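Guanidinopropionase (Pseudomonas aeruginosa, PDB 3NIQ) catalyses the manganese-dependent hydrolysis of 3-guanidinopropanoate to beta-alanine and urea, working as a homohexamer of the arginase family. Local coordinates at residues Val145-His150 / Val184-Arg189; Val237-Asp242 / Ala280-Val285; Phe248-Gly253 / Pro288-Gly293. All coordinates share one frame; numbering follows the deposited sequence.

In the fold
Following the chain from its N terminus, contact 1 comes first: it closes the loop between strands 142-147 and 183-188, and is complete before contact 2 begins. Contact 2 joins strands 235-240 and 277-283, the two strands of a beta-alpha-beta unit crossing over through helix 262-270. Contact 3 opens within that crossover and ends beyond strand 277-283, so the segments of contacts 2 and 3 alternate. Strands 142-147 and 235-240 are neighbours in the parallel sheet, and contacts 1 and 2 share both manganese ions and a water. Between contacts 2 and 3, Thr252 OG1 is probably hydrogen-bonded to Glu284 O, tying the 248-253 loop to the turn after strand 277-283.

Contact 1 of 3, residues Val145-His150 / Val184-Arg189; sequences VHFDAH and VQIGIR. With MN (manganese (II) ion), chain E; MN (manganese (II) ion), chain D.
At the edge of the His146 ring, in its plane, NE2 of Gln185 donates a hydrogen bond to ND1 of His146 across 3.1 Å, although the ring and the amide are turned 48° against each other. The other nitrogen of that ring, His146 NE2, donates to the anti lone pair of Asp148 OD2 at 2.8 Å. The two bonds, both bent, restrain the ring's rotation. Ala149 CB serves two faces at once: it sits 3.7 Å above the ring plane of His150, and it covers one face of the Arg189 guanidinium, both times offset toward the rim.

These segments are the C-terminal ends of neighbouring parallel strands in the alpha/beta fold of the arginase family, whose metal site lies where the strands give way to loops. Backbone bonds run from His146 N to Val184 O, Ile186 N to His146 O and Asp148 N to Ile186 O; beyond Phe147, Arg189 N reaches Ala149 O at 2.9 Å. Asp148 bridges the two manganese ions, with OD1 2.1 Å from one ion and OD2 2.2 Å from the other. Its OD1 also accepts from His150 N, above the carboxylate plane, in an Asx turn, while His150 ND1 binds the same ion as Asp148 OD1. His126, Asp152, Asp240, Asp242 and a bridging water complete the cluster; Glu256 holds His150 NE2, and its carbonyl receives Arg189 NH2.

On the face bearing Val145, Phe147 and Ile186 the packing is apolar. With CG1 anti to the carbonyl carbon (chi1 -54°) and an extended second torsion, Ile186 carries CD1 alongside Phe147, the two side chains pointing the same way. There CD1 lies 4.1 Å from Phe147 CE1 and equally close to Val145 CG1, with helix 262-270 covering Phe147.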
ATOM      1  N   VAL A 145      10.546 -31.245  13.224  1.00 18.10           N
ATOM      2  CA  VAL A 145      10.555 -30.911  11.808  1.00 17.01           C
ATOM      3  C   VAL A 145      10.443 -29.386  11.761  1.00 17.59           C
ATOM      4  O   VAL A 145       9.461 -28.816  12.213  1.00 17.52           O
ATOM      5  CB  VAL A 145       9.349 -31.505  11.046  1.00 18.35           C
ATOM      6  CG1 VAL A 145       9.430 -31.125   9.539  1.00 16.54           C
ATOM      7  CG2 VAL A 145       9.280 -33.046  11.193  1.00 19.43           C
ATOM      8  N   HIS A 146      11.461 -28.741  11.210  1.00 17.57           N
ATOM      9  CA  HIS A 146      11.614 -27.295  11.258  1.00 17.54           C
ATOM     10  C   HIS A 146      11.696 -26.754   9.816  1.00 17.25           C
ATOM     11  O   HIS A 146      12.619 -27.081   9.077  1.00 18.22           O
ATOM     12  CB  HIS A 146      12.900 -26.997  12.045  1.00 18.03           C
ATOM     13  CG  HIS A 146      13.324 -25.562  12.042  1.00 19.06           C
ATOM     14  ND1 HIS A 146      14.650 -25.183  12.074  1.00 18.69           N
ATOM     15  CD2 HIS A 146      12.604 -24.413  12.016  1.00 18.83           C
ATOM     16  CE1 HIS A 146      14.734 -23.862  12.055  1.00 19.70           C
ATOM     17  NE2 HIS A 146      13.504 -23.370  12.022  1.00 20.70           N
ATOM     18  N   PHE A 147      10.707 -25.964   9.417  1.00 17.06           N
ATOM     19  CA  PHE A 147      10.649 -25.359   8.072  1.00 16.52           C
ATOM     20  C   PHE A 147      11.176 -23.931   8.174  1.00 16.99           C
ATOM     21  O   PHE A 147      10.615 -23.125   8.926  1.00 17.57           O
ATOM     22  CB  PHE A 147       9.189 -25.292   7.599  1.00 16.42           C
ATOM     23  CG  PHE A 147       8.542 -26.625   7.430  1.00 18.19           C
ATOM     24  CD1 PHE A 147       8.554 -27.257   6.205  1.00 21.16           C
ATOM     25  CD2 PHE A 147       7.898 -27.241   8.499  1.00 15.62           C
ATOM     26  CE1 PHE A 147       7.938 -28.514   6.038  1.00 23.79           C
ATOM     27  CE2 PHE A 147       7.288 -28.476   8.349  1.00 18.92           C
ATOM     28  CZ  PHE A 147       7.306 -29.121   7.115  1.00 21.39           C
ATOM     29  N   ASP A 148      12.242 -23.605   7.445  1.00 16.95           N
ATOM     30  CA  ASP A 148      12.875 -22.303   7.608  1.00 16.85           C
ATOM     31  C   ASP A 148      13.836 -21.988   6.455  1.00 18.37           C
ATOM     32  O   ASP A 148      14.456 -22.895   5.886  1.00 18.38           O
ATOM     33  CB  ASP A 148      13.658 -22.295   8.939  1.00 16.87           C
ATOM     34  CG  ASP A 148      13.786 -20.906   9.569  1.00 18.39           C
ATOM     35  OD1 ASP A 148      14.112 -19.916   8.880  1.00 16.33           O
ATOM     36  OD2 ASP A 148      13.576 -20.805  10.783  1.00 19.01           O
ATOM     37  N   ALA A 149      13.975 -20.701   6.124  1.00 18.71           N
ATOM     38  CA  ALA A 149      15.074 -20.284   5.257  1.00 19.83           C
ATOM     39  C   ALA A 149      16.423 -20.305   6.007  1.00 19.81           C
ATOM     40  O   ALA A 149      17.482 -20.268   5.374  1.00 20.02           O
ATOM     41  CB  ALA A 149      14.814 -18.895   4.670  1.00 18.31           C
ATOM     42  N   HIS A 150      16.367 -20.348   7.340  1.00 20.08           N
ATOM     43  CA  HIS A 150      17.568 -20.250   8.203  1.00 20.53           C
ATOM     44  C   HIS A 150      17.633 -21.359   9.275  1.00 20.95           C
ATOM     45  O   HIS A 150      16.621 -21.744   9.856  1.00 19.69           O
ATOM     46  CB  HIS A 150      17.609 -18.891   8.913  1.00 20.72           C
ATOM     47  CG  HIS A 150      17.240 -17.740   8.028  1.00 21.93           C
ATOM     48  ND1 HIS A 150      15.957 -17.234   7.962  1.00 20.86           N
ATOM     49  CD2 HIS A 150      17.991 -16.988   7.185  1.00 19.66           C
ATOM     50  CE1 HIS A 150      15.927 -16.239   7.090  1.00 22.63           C
ATOM     51  NE2 HIS A 150      17.150 -16.066   6.612  1.00 23.87           N
ATOM     52  N   VAL A 184      15.223 -32.247  11.805  1.00 18.33           N
ATOM     53  CA  VAL A 184      15.397 -32.069  10.375  1.00 18.21           C
ATOM     54  C   VAL A 184      14.894 -30.667   9.995  1.00 18.75           C
ATOM     55  O   VAL A 184      13.801 -30.246  10.424  1.00 17.00           O
ATOM     56  CB  VAL A 184      14.749 -33.210   9.552  1.00 17.50           C
ATOM     57  CG1 VAL A 184      13.260 -33.358   9.867  1.00 17.51           C
ATOM     58  CG2 VAL A 184      14.992 -32.992   8.005  1.00 17.46           C
ATOM     59  N   GLN A 185      15.724 -29.947   9.240  1.00 19.29           N
ATOM     60  CA  GLN A 185      15.440 -28.561   8.845  1.00 20.18           C
ATOM     61  C   GLN A 185      15.288 -28.508   7.339  1.00 20.28           C
ATOM     62  O   GLN A 185      16.120 -29.050   6.622  1.00 20.13           O
ATOM     63  CB  GLN A 185      16.550 -27.620   9.316  1.00 20.98           C
ATOM     64  CG  GLN A 185      16.825 -27.725  10.827  1.00 20.26           C
ATOM     65  CD  GLN A 185      17.953 -26.817  11.250  1.00 22.83           C
ATOM     66  OE1 GLN A 185      19.057 -26.890  10.708  1.00 23.01           O
ATOM     67  NE2 GLN A 185      17.677 -25.935  12.198  1.00 18.30           N
ATOM     68  N   ILE A 186      14.199 -27.888   6.869  1.00 18.95           N
ATOM     69  CA  ILE A 186      13.842 -27.906   5.459  1.00 19.47           C
ATOM     70  C   ILE A 186      13.648 -26.497   4.897  1.00 19.49           C
ATOM     71  O   ILE A 186      12.862 -25.712   5.450  1.00 16.85           O
ATOM     72  CB  ILE A 186      12.514 -28.681   5.236  1.00 19.74           C
ATOM     73  CG1 ILE A 186      12.586 -30.089   5.848  1.00 19.66           C
ATOM     74  CG2 ILE A 186      12.208 -28.734   3.745  1.00 18.12           C
ATOM     75  CD1 ILE A 186      11.287 -30.850   5.851  1.00 22.28           C
ATOM     76  N   GLY A 187      14.348 -26.186   3.803  1.00 19.82           N
ATOM     77  CA  GLY A 187      14.152 -24.928   3.102  1.00 19.14           C
ATOM     78  C   GLY A 187      15.310 -23.944   3.206  1.00 20.72           C
ATOM     79  O   GLY A 187      15.237 -22.857   2.633  1.00 21.12           O
ATOM     80  N   ILE A 188      16.375 -24.328   3.921  1.00 19.24           N
ATOM     81  CA  ILE A 188      17.516 -23.472   4.194  1.00 20.19           C
ATOM     82  C   ILE A 188      18.131 -22.889   2.918  1.00 20.84           C
ATOM     83  O   ILE A 188      18.423 -23.629   1.983  1.00 20.70           O
ATOM     84  CB  ILE A 188      18.620 -24.233   4.989  1.00 20.84           C
ATOM     85  CG1 ILE A 188      18.024 -25.001   6.188  1.00 22.01           C
ATOM     86  CG2 ILE A 188      19.713 -23.270   5.434  1.00 21.07           C
ATOM     87  CD1 ILE A 188      17.363 -24.130   7.245  1.00 23.54           C
ATOM     88  N   ARG A 189      18.310 -21.567   2.881  1.00 20.61           N
ATOM     89  CA  ARG A 189      18.851 -20.891   1.687  1.00 21.36           C
ATOM     90  C   ARG A 189      19.303 -19.437   1.939  1.00 21.92           C
ATOM     91  O   ARG A 189      18.964 -18.825   2.946  1.00 21.38           O
ATOM     92  CB  ARG A 189      17.801 -20.879   0.579  1.00 21.03           C
ATOM     93  CG  ARG A 189      16.606 -19.979   0.932  1.00 19.88           C
ATOM     94  CD  ARG A 189      15.534 -20.033  -0.106  1.00 17.29           C
ATOM     95  NE  ARG A 189      14.478 -19.070   0.228  1.00 18.59           N
ATOM     96  CZ  ARG A 189      13.471 -19.338   1.054  1.00 16.39           C
ATOM     97  NH1 ARG A 189      13.354 -20.551   1.596  1.00 15.95           N
ATOM     98  NH2 ARG A 189      12.556 -18.411   1.302  1.00 17.76           N
TER
HETATM   99 MN    MN E1602      13.935 -17.852   9.117  1.00 24.40          MN
HETATM  100 MN    MN D1601      13.392 -18.981  12.024  1.00 24.47          MN
HETATM  101  O   HOH W   1      15.084 -17.577  11.012  1.00 24.87           O

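Contact 2 of 3, residues Val237-Asp242 / Ala280-Val285; sequences VSFDVD and ADVVEV. With MN (manganese (II) ion), chain E; MN (manganese (II) ion), chain D.
Ser238 and Asp281 mark the close-fitting end of this contact, where OG of Ser238 donates to the syn lone pair of Asp281 OD1 at 2.7 Å. Asp281 turns its carboxylate between backbone N and carbonyl carbon (chi1 60°), which brings OD1 alongside the serine, while OD2 is hydrogen-bonded to Tyr236 and Thr129. Ser238 OG also bonds to His126 NE2, so the pair forms a second shell behind a manganese ligand. Between parallel strands 235-240 and 277-283, joined through helix 262-270 as a beta-alpha-beta unit, backbone bonds run from Asp281 N to Val237 O, Phe239 N to Asp281 O and Val283 N to Phe239 O. Val283 CG2 packs against Asp240 CB at 3.9 Å. The last rung, Val241 N to Val283 O, is longer at 3.2 Å but straight, and Val241 is well packed, its CG1 against both Val282 CG1 and Val285 CG2.

The loose end falls to Asp242, which barely meets the other segment and turns to the metal, chelating one manganese with both oxygens. A water bridges the two ions, 2.2 Å from that manganese. Asp240 OD2 also bridges them, while its OD1 accepts from Asp242 N in an Asx turn and lies 3.3 Å from Glu284 CB. Glu284 OE2, held by His126 N, stays 4.6 Å from Asp240 OD2.

The two manganese ions probably offset much of the repulsion among the carboxylates and polarise the bridging water, consistent with the arginase-family mechanism, in which metal-bridging solvent attacks the guanidinium carbon.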
ATOM      1  N   VAL A 237       6.579 -29.462  15.556  1.00 17.72           N
ATOM      2  CA  VAL A 237       6.722 -28.841  14.230  1.00 16.82           C
ATOM      3  C   VAL A 237       6.801 -27.343  14.372  1.00 16.43           C
ATOM      4  O   VAL A 237       5.907 -26.699  14.921  1.00 17.07           O
ATOM      5  CB  VAL A 237       5.569 -29.216  13.280  1.00 17.20           C
ATOM      6  CG1 VAL A 237       5.809 -28.606  11.896  1.00 16.55           C
ATOM      7  CG2 VAL A 237       5.438 -30.722  13.186  1.00 18.45           C
ATOM      8  N   SER A 238       7.881 -26.767  13.871  1.00 15.94           N
ATOM      9  CA  SER A 238       8.019 -25.342  13.938  1.00 17.32           C
ATOM     10  C   SER A 238       8.124 -24.770  12.515  1.00 17.39           C
ATOM     11  O   SER A 238       9.046 -25.100  11.764  1.00 17.27           O
ATOM     12  CB  SER A 238       9.256 -24.989  14.762  1.00 17.17           C
ATOM     13  OG  SER A 238       9.409 -23.591  14.844  1.00 19.39           O
ATOM     14  N   PHE A 239       7.196 -23.881  12.174  1.00 16.73           N
ATOM     15  CA  PHE A 239       7.090 -23.364  10.818  1.00 15.76           C
ATOM     16  C   PHE A 239       7.393 -21.857  10.773  1.00 16.52           C
ATOM     17  O   PHE A 239       6.599 -21.038  11.263  1.00 15.93           O
ATOM     18  CB  PHE A 239       5.670 -23.644  10.287  1.00 15.80           C
ATOM     19  CG  PHE A 239       5.514 -23.371   8.821  1.00 19.00           C
ATOM     20  CD1 PHE A 239       5.735 -24.378   7.882  1.00 19.08           C
ATOM     21  CD2 PHE A 239       5.161 -22.092   8.374  1.00 19.15           C
ATOM     22  CE1 PHE A 239       5.601 -24.118   6.494  1.00 18.98           C
ATOM     23  CE2 PHE A 239       5.042 -21.816   7.003  1.00 16.73           C
ATOM     24  CZ  PHE A 239       5.252 -22.823   6.063  1.00 16.58           C
ATOM     25  N   ASP A 240       8.535 -21.500  10.193  1.00 15.00           N
ATOM     26  CA  ASP A 240       8.919 -20.110  10.030  1.00 16.14           C
ATOM     27  C   ASP A 240       8.447 -19.731   8.620  1.00 16.35           C
ATOM     28  O   ASP A 240       8.847 -20.357   7.641  1.00 15.60           O
ATOM     29  CB  ASP A 240      10.449 -19.970  10.218  1.00 15.83           C
ATOM     30  CG  ASP A 240      10.976 -18.548   9.981  1.00 18.46           C
ATOM     31  OD1 ASP A 240      10.307 -17.723   9.315  1.00 20.23           O
ATOM     32  OD2 ASP A 240      12.103 -18.241  10.447  1.00 19.48           O
ATOM     33  N   VAL A 241       7.570 -18.736   8.525  1.00 16.44           N
ATOM     34  CA  VAL A 241       6.938 -18.421   7.257  1.00 15.18           C
ATOM     35  C   VAL A 241       7.957 -17.955   6.223  1.00 16.33           C
ATOM     36  O   VAL A 241       7.680 -18.006   5.039  1.00 14.75           O
ATOM     37  CB  VAL A 241       5.771 -17.399   7.366  1.00 15.36           C
ATOM     38  CG1 VAL A 241       4.614 -17.942   8.239  1.00 11.58           C
ATOM     39  CG2 VAL A 241       6.262 -16.046   7.876  1.00 14.62           C
ATOM     40  N   ASP A 242       9.140 -17.530   6.664  1.00 16.55           N
ATOM     41  CA  ASP A 242      10.166 -17.134   5.696  1.00 16.80           C
ATOM     42  C   ASP A 242      10.794 -18.344   4.942  1.00 16.91           C
ATOM     43  O   ASP A 242      11.612 -18.164   4.044  1.00 15.95           O
ATOM     44  CB  ASP A 242      11.212 -16.165   6.331  1.00 16.14           C
ATOM     45  CG  ASP A 242      12.226 -16.865   7.251  1.00 19.46           C
ATOM     46  OD1 ASP A 242      12.402 -18.098   7.159  1.00 17.06           O
ATOM     47  OD2 ASP A 242      12.853 -16.157   8.081  1.00 21.43           O
ATOM     48  N   ALA A 280       3.263 -27.428  18.074  1.00 16.84           N
ATOM     49  CA  ALA A 280       3.697 -26.835  16.825  1.00 16.84           C
ATOM     50  C   ALA A 280       3.584 -25.339  16.931  1.00 17.31           C
ATOM     51  O   ALA A 280       2.874 -24.831  17.796  1.00 18.27           O
ATOM     52  CB  ALA A 280       2.858 -27.372  15.643  1.00 15.61           C
ATOM     53  N   ASP A 281       4.302 -24.621  16.071  1.00 17.67           N
ATOM     54  CA  ASP A 281       4.139 -23.186  16.013  1.00 17.55           C
ATOM     55  C   ASP A 281       4.302 -22.653  14.586  1.00 17.68           C
ATOM     56  O   ASP A 281       4.849 -23.342  13.711  1.00 16.54           O
ATOM     57  CB  ASP A 281       5.084 -22.454  17.000  1.00 16.84           C
ATOM     58  CG  ASP A 281       6.554 -22.735  16.731  1.00 17.98           C
ATOM     59  OD1 ASP A 281       6.947 -22.769  15.549  1.00 17.65           O
ATOM     60  OD2 ASP A 281       7.328 -22.896  17.709  1.00 19.90           O
ATOM     61  N   VAL A 282       3.815 -21.423  14.388  1.00 16.84           N
ATOM     62  CA  VAL A 282       3.934 -20.694  13.128  1.00 16.88           C
ATOM     63  C   VAL A 282       4.521 -19.347  13.505  1.00 16.32           C
ATOM     64  O   VAL A 282       3.868 -18.549  14.182  1.00 16.07           O
ATOM     65  CB  VAL A 282       2.555 -20.478  12.458  1.00 17.20           C
ATOM     66  CG1 VAL A 282       2.710 -19.691  11.182  1.00 17.40           C
ATOM     67  CG2 VAL A 282       1.873 -21.832  12.145  1.00 17.99           C
ATOM     68  N   VAL A 283       5.765 -19.095  13.110  1.00 15.90           N
ATOM     69  CA  VAL A 283       6.459 -17.907  13.623  1.00 15.20           C
ATOM     70  C   VAL A 283       6.894 -16.987  12.496  1.00 14.82           C
ATOM     71  O   VAL A 283       6.846 -17.387  11.351  1.00 14.77           O
ATOM     72  CB  VAL A 283       7.694 -18.299  14.460  1.00 15.34           C
ATOM     73  CG1 VAL A 283       7.256 -19.090  15.672  1.00 15.19           C
ATOM     74  CG2 VAL A 283       8.737 -19.084  13.600  1.00 13.35           C
ATOM     75  N   GLU A 284       7.268 -15.761  12.869  1.00 15.56           N
ATOM     76  CA  GLU A 284       7.861 -14.724  11.998  1.00 15.51           C
ATOM     77  C   GLU A 284       6.856 -14.037  11.057  1.00 15.79           C
ATOM     78  O   GLU A 284       7.265 -13.331  10.129  1.00 16.00           O
ATOM     79  CB  GLU A 284       9.101 -15.248  11.208  1.00 14.08           C
ATOM     80  CG  GLU A 284      10.290 -15.718  12.065  1.00 17.20           C
ATOM     81  CD  GLU A 284      11.026 -14.572  12.768  1.00 20.42           C
ATOM     82  OE1 GLU A 284      10.669 -13.385  12.565  1.00 22.93           O
ATOM     83  OE2 GLU A 284      11.946 -14.858  13.557  1.00 18.21           O
ATOM     84  N   VAL A 285       5.558 -14.222  11.281  1.00 16.05           N
ATOM     85  CA  VAL A 285       4.584 -13.346  10.601  1.00 16.30           C
ATOM     86  C   VAL A 285       4.765 -11.916  11.103  1.00 16.59           C
ATOM     87  O   VAL A 285       4.648 -11.661  12.288  1.00 17.11           O
ATOM     88  CB  VAL A 285       3.118 -13.782  10.813  1.00 16.39           C
ATOM     89  CG1 VAL A 285       2.154 -12.810  10.103  1.00 15.74           C
ATOM     90  CG2 VAL A 285       2.889 -15.232  10.257  1.00 13.78           C
TER
HETATM   91 MN    MN E1602      13.935 -17.852   9.117  1.00 24.40          MN
HETATM   92 MN    MN D1601      13.392 -18.981  12.024  1.00 24.47          MN
HETATM   93  O   HOH W   1      15.084 -17.577  11.012  1.00 24.87           O

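Contact 3 of 3, residues Phe248-Gly253 / Pro288-Gly293; sequences FAPGTG and PFDVGG
Gly251, the centre of an inverse gamma turn, meets the backbone of Phe289 and Asp290 where two loops on the C-terminal side of the parallel sheet touch. No hydrogen bond crosses between the loops. The backbones instead come close enough for a CA-H...O contact, Gly251 CA to Phe289 O at 3.3 Å, and the CA atoms of Gly251 and Asp290 lie 3.5 Å apart.

Apolar packing is supplied by the Pro250 ring. Its CG touches Val291 CG2 at 4.0 Å, the two side chains crossing at about a right angle. Neighbouring subunits also touch these residues: Val291 packs on Val291 of two of them, and Phe289 on Pro288 of another.

Polar and charged groups make the remaining interactions. Asp290 OD1 lies in van der Waals contact with Pro250 CG, 3.8 Å away. Phe289 makes a cation-pi contact with Arg51, and Thr295 OG1, at the start of helix 294-317, bonds both Gly251 N and Asp290 OD1. Asp290 OD2 accepts from Ala296 N in the same helix. Within its own loop, Asp290 OD1 takes Val291 N at 2.8 Å, the donor standing 50° out of the carboxylate plane.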
ATOM      1  N   PHE A 248       4.704 -15.473  -1.580  1.00 15.43           N
ATOM      2  CA  PHE A 248       3.633 -16.026  -0.737  1.00 16.16           C
ATOM      3  C   PHE A 248       3.646 -15.470   0.678  1.00 15.94           C
ATOM      4  O   PHE A 248       2.592 -15.398   1.342  1.00 16.32           O
ATOM      5  CB  PHE A 248       3.749 -17.573  -0.675  1.00 16.42           C
ATOM      6  CG  PHE A 248       3.985 -18.194  -2.013  1.00 16.48           C
ATOM      7  CD1 PHE A 248       2.921 -18.508  -2.843  1.00 17.96           C
ATOM      8  CD2 PHE A 248       5.291 -18.415  -2.470  1.00 18.07           C
ATOM      9  CE1 PHE A 248       3.155 -19.054  -4.104  1.00 20.16           C
ATOM     10  CE2 PHE A 248       5.520 -18.918  -3.725  1.00 19.92           C
ATOM     11  CZ  PHE A 248       4.449 -19.247  -4.543  1.00 18.73           C
ATOM     12  N   ALA A 249       4.828 -15.088   1.161  1.00 15.13           N
ATOM     13  CA  ALA A 249       4.945 -14.565   2.527  1.00 14.29           C
ATOM     14  C   ALA A 249       5.808 -13.320   2.581  1.00 14.98           C
ATOM     15  O   ALA A 249       6.934 -13.368   3.121  1.00 15.43           O
ATOM     16  CB  ALA A 249       5.508 -15.643   3.475  1.00 13.91           C
ATOM     17  N   PRO A 250       5.276 -12.183   2.075  1.00 14.10           N
ATOM     18  CA  PRO A 250       6.032 -10.925   2.068  1.00 15.55           C
ATOM     19  C   PRO A 250       6.247 -10.369   3.475  1.00 15.43           C
ATOM     20  O   PRO A 250       7.254  -9.700   3.719  1.00 16.95           O
ATOM     21  CB  PRO A 250       5.115  -9.959   1.275  1.00 15.23           C
ATOM     22  CG  PRO A 250       3.711 -10.528   1.464  1.00 14.63           C
ATOM     23  CD  PRO A 250       3.937 -12.031   1.464  1.00 15.33           C
ATOM     24  N   GLY A 251       5.319 -10.669   4.381  1.00 14.71           N
ATOM     25  CA  GLY A 251       5.306 -10.083   5.720  1.00 14.93           C
ATOM     26  C   GLY A 251       6.209 -10.823   6.682  1.00 15.81           C
ATOM     27  O   GLY A 251       5.743 -11.542   7.558  1.00 15.94           O
ATOM     28  N   THR A 252       7.510 -10.677   6.522  1.00 16.49           N
ATOM     29  CA  THR A 252       8.416 -11.401   7.408  1.00 17.13           C
ATOM     30  C   THR A 252       9.716 -10.631   7.534  1.00 18.89           C
ATOM     31  O   THR A 252      10.119  -9.897   6.614  1.00 19.54           O
ATOM     32  CB  THR A 252       8.640 -12.858   6.921  1.00 17.86           C
ATOM     33  OG1 THR A 252       9.162 -13.652   7.997  1.00 18.55           O
ATOM     34  CG2 THR A 252       9.595 -12.897   5.705  1.00 15.98           C
ATOM     35  N   GLY A 253      10.369 -10.779   8.679  1.00 19.84           N
ATOM     36  CA  GLY A 253      11.505  -9.924   9.001  1.00 20.45           C
ATOM     37  C   GLY A 253      12.726 -10.155   8.145  1.00 20.96           C
ATOM     38  O   GLY A 253      13.369  -9.191   7.723  1.00 22.09           O
ATOM     39  N   PRO A 288       3.666  -5.407   9.906  1.00 17.96           N
ATOM     40  CA  PRO A 288       4.126  -4.155   9.286  1.00 19.29           C
ATOM     41  C   PRO A 288       4.782  -4.351   7.915  1.00 20.45           C
ATOM     42  O   PRO A 288       4.875  -3.405   7.154  1.00 21.62           O
ATOM     43  CB  PRO A 288       5.151  -3.617  10.295  1.00 19.15           C
ATOM     44  CG  PRO A 288       4.752  -4.209  11.592  1.00 18.29           C
ATOM     45  CD  PRO A 288       4.294  -5.608  11.229  1.00 18.02           C
ATOM     46  N   PHE A 289       5.236  -5.561   7.596  1.00 19.63           N
ATOM     47  CA  PHE A 289       5.789  -5.794   6.264  1.00 19.72           C
ATOM     48  C   PHE A 289       4.874  -6.629   5.400  1.00 19.47           C
ATOM     49  O   PHE A 289       5.267  -7.070   4.309  1.00 20.84           O
ATOM     50  CB  PHE A 289       7.186  -6.417   6.377  1.00 19.53           C
ATOM     51  CG  PHE A 289       8.156  -5.526   7.097  1.00 20.33           C
ATOM     52  CD1 PHE A 289       8.827  -4.522   6.414  1.00 22.75           C
ATOM     53  CD2 PHE A 289       8.322  -5.631   8.477  1.00 20.04           C
ATOM     54  CE1 PHE A 289       9.705  -3.677   7.097  1.00 20.93           C
ATOM     55  CE2 PHE A 289       9.187  -4.794   9.160  1.00 17.29           C
ATOM     56  CZ  PHE A 289       9.878  -3.833   8.476  1.00 20.94           C
ATOM     57  N   ASP A 290       3.657  -6.857   5.881  1.00 17.99           N
ATOM     58  CA  ASP A 290       2.712  -7.737   5.169  1.00 18.08           C
ATOM     59  C   ASP A 290       1.945  -6.934   4.126  1.00 19.39           C
ATOM     60  O   ASP A 290       1.914  -5.695   4.183  1.00 19.09           O
ATOM     61  CB  ASP A 290       1.773  -8.413   6.163  1.00 16.28           C
ATOM     62  CG  ASP A 290       1.057  -9.643   5.588  1.00 16.25           C
ATOM     63  OD1 ASP A 290       1.370 -10.096   4.472  1.00 14.60           O
ATOM     64  OD2 ASP A 290       0.127 -10.147   6.259  1.00 20.07           O
ATOM     65  N   VAL A 291       1.318  -7.634   3.181  1.00 19.92           N
ATOM     66  CA  VAL A 291       0.588  -6.965   2.102  1.00 20.57           C
ATOM     67  C   VAL A 291      -0.847  -7.460   2.091  1.00 20.73           C
ATOM     68  O   VAL A 291      -1.106  -8.617   1.727  1.00 19.22           O
ATOM     69  CB  VAL A 291       1.241  -7.243   0.723  1.00 21.63           C
ATOM     70  CG1 VAL A 291       0.451  -6.576  -0.380  1.00 21.12           C
ATOM     71  CG2 VAL A 291       2.708  -6.769   0.705  1.00 21.42           C
ATOM     72  N   GLY A 292      -1.770  -6.590   2.499  1.00 20.64           N
ATOM     73  CA  GLY A 292      -3.198  -6.933   2.579  1.00 21.27           C
ATOM     74  C   GLY A 292      -3.439  -8.211   3.369  1.00 21.66           C
ATOM     75  O   GLY A 292      -4.303  -9.014   3.015  1.00 20.73           O
ATOM     76  N   GLY A 293      -2.648  -8.414   4.426  1.00 20.48           N
ATOM     77  CA  GLY A 293      -2.782  -9.594   5.281  1.00 19.77           C
ATOM     78  C   GLY A 293      -2.465 -10.944   4.628  1.00 18.31           C
ATOM     79  O   GLY A 293      -2.886 -11.972   5.132  1.00 18.77           O
TER